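Local structure of tetraacyldisaccharide 4'-kinase (Aquifex aeolicus, 4EHX) at residues V38-G50 with L165-I177. The protein catalyses, as the last step of lipid IVA formation, transfer of the ATP gamma-phosphate to the 4'-position of a tetraacyldisaccharide 1-phosphate at the membrane interface. Sequence-based numbering, arbitrary orientation.
Sequences VISVGNLSVGGSG and LPAGNLREPLKEI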
loop_
_atom_site.group_PDB
_atom_site.type_symbol
_atom_site.label_atom_id
_atom_site.label_comp_id
_atom_site.label_asym_id
_atom_site.label_seq_id
_atom_site.Cartn_x
_atom_site.Cartn_y
_atom_site.Cartn_z
ATOM N N VAL A 38 10.940 13.666 3.715
ATOM C CA VAL A 38 10.567 12.417 3.083
ATOM C C VAL A 38 10.277 11.389 4.172
ATOM O O VAL A 38 11.116 11.112 5.040
ATOM C CB VAL A 38 11.704 11.882 2.178
ATOM C CG1 VAL A 38 11.323 10.520 1.602
ATOM C CG2 VAL A 38 11.992 12.893 1.058
ATOM N N ILE A 39 9.071 10.842 4.131
ATOM C CA ILE A 39 8.689 9.771 5.026
ATOM C C ILE A 39 8.542 8.529 4.166
ATOM O O ILE A 39 7.865 8.565 3.153
ATOM C CB ILE A 39 7.338 10.062 5.675
ATOM C CG1 ILE A 39 7.388 11.392 6.445
ATOM C CG2 ILE A 39 6.922 8.894 6.598
ATOM C CD1 ILE A 39 5.987 11.935 6.831
ATOM N N SER A 40 9.171 7.426 4.556
ATOM C CA SER A 40 9.005 6.199 3.799
ATOM C C SER A 40 8.069 5.257 4.536
ATOM O O SER A 40 8.148 5.114 5.753
ATOM C CB SER A 40 10.356 5.509 3.557
ATOM O OG SER A 40 10.168 4.311 2.824
ATOM N N VAL A 41 7.173 4.628 3.785
ATOM C CA VAL A 41 6.359 3.538 4.293
ATOM C C VAL A 41 6.781 2.293 3.548
ATOM O O VAL A 41 6.867 2.282 2.311
ATOM C CB VAL A 41 4.834 3.805 4.104
ATOM C CG1 VAL A 41 4.019 2.587 4.611
ATOM C CG2 VAL A 41 4.446 5.079 4.848
ATOM N N GLY A 42 7.069 1.227 4.285
ATOM C CA GLY A 42 7.513 0.022 3.631
ATOM C C GLY A 42 7.321 -1.224 4.468
ATOM O O GLY A 42 6.833 -1.181 5.604
ATOM N N ASN A 43 7.705 -2.348 3.897
ATOM C CA ASN A 43 7.689 -3.591 4.651
ATOM C C ASN A 43 8.760 -4.551 4.139
ATOM O O ASN A 43 9.527 -4.225 3.216
ATOM C CB ASN A 43 6.300 -4.216 4.662
ATOM C CG ASN A 43 6.022 -5.013 3.427
ATOM O OD1 ASN A 43 6.371 -4.597 2.325
ATOM N ND2 ASN A 43 5.411 -6.180 3.598
ATOM N N LEU A 44 8.838 -5.717 4.759
ATOM C CA LEU A 44 9.921 -6.644 4.465
ATOM C C LEU A 44 9.485 -7.747 3.518
ATOM O O LEU A 44 10.318 -8.424 2.936
ATOM C CB LEU A 44 10.452 -7.274 5.762
ATOM C CG LEU A 44 11.246 -6.372 6.697
ATOM C CD1 LEU A 44 11.812 -7.187 7.842
ATOM C CD2 LEU A 44 12.365 -5.700 5.930
ATOM N N SER A 45 8.178 -7.943 3.367
ATOM C CA SER A 45 7.699 -9.120 2.654
ATOM C C SER A 45 6.786 -8.808 1.480
ATOM O O SER A 45 6.161 -7.746 1.413
ATOM C CB SER A 45 6.943 -10.038 3.617
ATOM O OG SER A 45 5.904 -9.322 4.262
ATOM N N VAL A 46 6.720 -9.750 0.549
ATOM C CA VAL A 46 5.661 -9.747 -0.445
ATOM C C VAL A 46 4.396 -10.286 0.228
ATOM O O VAL A 46 4.481 -11.002 1.227
ATOM C CB VAL A 46 6.040 -10.607 -1.655
ATOM C CG1 VAL A 46 7.346 -10.109 -2.241
ATOM C CG2 VAL A 46 6.158 -12.074 -1.259
ATOM N N GLY A 47 3.228 -9.932 -0.300
ATOM C CA GLY A 47 1.969 -10.372 0.279
ATOM C C GLY A 47 1.243 -9.237 0.980
ATOM O O GLY A 47 1.775 -8.132 1.077
ATOM N N GLY A 48 0.030 -9.505 1.466
ATOM C CA GLY A 48 -0.777 -8.491 2.130
ATOM C C GLY A 48 0.017 -7.786 3.213
ATOM O O GLY A 48 0.648 -8.440 4.041
ATOM N N SER A 49 -0.024 -6.454 3.213
ATOM C CA SER A 49 0.898 -5.646 4.011
ATOM C C SER A 49 0.233 -4.626 4.926
ATOM O O SER A 49 0.767 -4.290 5.986
ATOM C CB SER A 49 1.850 -4.901 3.076
ATOM O OG SER A 49 2.749 -4.097 3.816
ATOM N N GLY A 50 -0.918 -4.114 4.511
ATOM C CA GLY A 50 -1.535 -3.002 5.214
ATOM C C GLY A 50 -0.847 -1.712 4.824
ATOM O O GLY A 50 -1.181 -0.635 5.320
ATOM N N LEU A 165 12.771 -14.903 0.156
ATOM C CA LEU A 165 12.458 -15.337 -1.202
ATOM C C LEU A 165 13.606 -16.140 -1.793
ATOM O O LEU A 165 14.773 -15.830 -1.534
ATOM C CB LEU A 165 12.266 -14.106 -2.097
ATOM C CG LEU A 165 11.037 -13.235 -1.850
ATOM C CD1 LEU A 165 11.231 -11.864 -2.483
ATOM C CD2 LEU A 165 9.800 -13.922 -2.400
ATOM N N PRO A 166 13.290 -17.144 -2.627
ATOM C CA PRO A 166 11.921 -17.548 -2.975
ATOM C C PRO A 166 11.331 -18.601 -2.038
ATOM O O PRO A 166 10.147 -18.909 -2.159
ATOM C CB PRO A 166 12.085 -18.132 -4.380
ATOM C CG PRO A 166 13.456 -18.688 -4.383
ATOM C CD PRO A 166 14.290 -17.791 -3.499
ATOM N N ALA A 167 12.125 -19.152 -1.124
ATOM C CA ALA A 167 11.586 -20.152 -0.192
ATOM C C ALA A 167 10.468 -19.557 0.677
ATOM O O ALA A 167 9.466 -20.213 0.959
ATOM C CB ALA A 167 12.683 -20.743 0.678
ATOM N N GLY A 168 10.645 -18.312 1.102
ATOM C CA GLY A 168 9.609 -17.619 1.856
ATOM C C GLY A 168 9.232 -16.317 1.188
ATOM O O GLY A 168 9.502 -16.130 0.002
ATOM N N ASN A 169 8.632 -15.404 1.951
ATOM C CA ASN A 169 8.143 -14.146 1.397
ATOM C C ASN A 169 8.991 -12.921 1.706
ATOM O O ASN A 169 8.651 -11.818 1.287
ATOM C CB ASN A 169 6.708 -13.879 1.867
ATOM C CG ASN A 169 5.771 -15.002 1.513
ATOM O OD1 ASN A 169 5.447 -15.203 0.343
ATOM N ND2 ASN A 169 5.337 -15.751 2.519
ATOM N N LEU A 170 10.085 -13.092 2.440
ATOM C CA LEU A 170 10.882 -11.931 2.829
ATOM C C LEU A 170 11.707 -11.380 1.661
ATOM O O LEU A 170 12.395 -12.128 0.950
ATOM C CB LEU A 170 11.784 -12.261 4.024
ATOM C CG LEU A 170 11.066 -12.574 5.340
ATOM C CD1 LEU A 170 12.082 -12.886 6.436
ATOM C CD2 LEU A 170 10.166 -11.409 5.742
ATOM N N ARG A 171 11.639 -10.069 1.460
ATOM C CA ARG A 171 12.464 -9.414 0.448
ATOM C C ARG A 171 13.871 -9.162 0.983
ATOM O O ARG A 171 14.814 -9.019 0.206
ATOM C CB ARG A 171 11.823 -8.091 -0.013
ATOM C CG ARG A 171 10.624 -8.297 -0.935
ATOM C CD ARG A 171 10.115 -6.982 -1.526
ATOM N NE ARG A 171 9.400 -6.180 -0.539
ATOM C CZ ARG A 171 8.760 -5.051 -0.820
ATOM N NH1 ARG A 171 8.737 -4.584 -2.064
ATOM N NH2 ARG A 171 8.139 -4.386 0.144
ATOM N N GLU A 172 13.985 -9.069 2.310
ATOM C CA GLU A 172 15.260 -8.848 3.004
ATOM C C GLU A 172 15.239 -9.598 4.320
ATOM O O GLU A 172 14.165 -9.806 4.896
ATOM C CB GLU A 172 15.447 -7.377 3.381
ATOM C CG GLU A 172 15.275 -6.386 2.299
ATOM C CD GLU A 172 15.687 -5.010 2.766
ATOM O OE1 GLU A 172 14.797 -4.161 2.999
ATOM O OE2 GLU A 172 16.911 -4.788 2.918
ATOM N N PRO A 173 16.428 -9.954 4.833
ATOM C CA PRO A 173 16.564 -10.643 6.120
ATOM C C PRO A 173 16.002 -9.790 7.234
ATOM O O PRO A 173 16.044 -8.562 7.150
ATOM C CB PRO A 173 18.077 -10.759 6.297
ATOM C CG PRO A 173 18.629 -10.711 4.915
ATOM C CD PRO A 173 17.724 -9.813 4.138
ATOM N N LEU A 174 15.487 -10.441 8.273
ATOM C CA LEU A 174 14.901 -9.739 9.412
ATOM C C LEU A 174 15.872 -8.794 10.135
ATOM O O LEU A 174 15.438 -7.852 10.788
ATOM C CB LEU A 174 14.299 -10.747 10.399
ATOM C CG LEU A 174 13.098 -11.578 9.933
ATOM C CD1 LEU A 174 12.750 -12.652 10.972
ATOM C CD2 LEU A 174 11.884 -10.691 9.643
ATOM N N LYS A 175 17.181 -9.035 10.038
ATOM C CA LYS A 175 18.140 -8.131 10.683
ATOM C C LYS A 175 17.981 -6.685 10.192
ATOM O O LYS A 175 18.346 -5.737 10.891
ATOM C CB LYS A 175 19.594 -8.596 10.472
ATOM C CG LYS A 175 20.130 -8.376 9.060
ATOM C CD LYS A 175 21.598 -8.842 8.907
ATOM C CE LYS A 175 22.120 -8.483 7.514
ATOM N NZ LYS A 175 23.578 -8.777 7.333
ATOM N N GLU A 176 17.451 -6.517 8.985
ATOM C CA GLU A 176 17.280 -5.182 8.406
ATOM C C GLU A 176 16.179 -4.359 9.070
ATOM O O GLU A 176 15.995 -3.186 8.764
ATOM C CB GLU A 176 17.056 -5.272 6.893
ATOM C CG GLU A 176 18.240 -5.887 6.160
ATOM C CD GLU A 176 19.532 -5.104 6.365
ATOM O OE1 GLU A 176 20.610 -5.719 6.276
ATOM O OE2 GLU A 176 19.473 -3.872 6.602
ATOM N N ILE A 177 15.448 -4.971 9.987
ATOM C CA ILE A 177 14.557 -4.205 10.853
ATOM C C ILE A 177 15.317 -3.040 11.503
ATOM O O ILE A 177 14.745 -1.987 11.781
ATOM C CB ILE A 177 13.899 -5.118 11.914
ATOM C CG1 ILE A 177 12.819 -5.972 11.243
ATOM C CG2 ILE A 177 13.286 -4.291 13.061
ATOM C CD1 ILE A 177 12.303 -7.121 12.106
#
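R171 reaches back from L44 to N43, just ahead of the predicted P-loop. Its CB rests 3.3 Å from L44 O, the same carbonyl that takes the R171 backbone N-H in a nearly straight bond (N to O 2.6 Å, 166° at the hydrogen). CG packs against V46 CG1. A bend at chi3 (-74°) then turns the chain toward N43, carrying NE past S45 O at 4.1 Å, too far to bond; NE is buried with no partner. At the tip, NH2 forms its salt bridge with D139 and a weak, bent bond to N43 OD1 (2.8 Å), with amide and guanidinium planes 59° apart. The firmer hold on the N43 amide is ND2 donating to S45 O (2.8 Å). V46 N bonds N169 O at 2.9 Å, completing a single backbone bridge around S45 and L170. On the L44 side chain, CD1 packs against I177 CG1 (3.7 Å) and L174 CD2. S45 and V46 belong to the predicted ATP-binding P-loop, so the two backbone bonds tie the residues entering it to residues 169-171. With D139 as its stronger partner, the R171 charge is probably partly balanced, and the weak bond to N43 adds little.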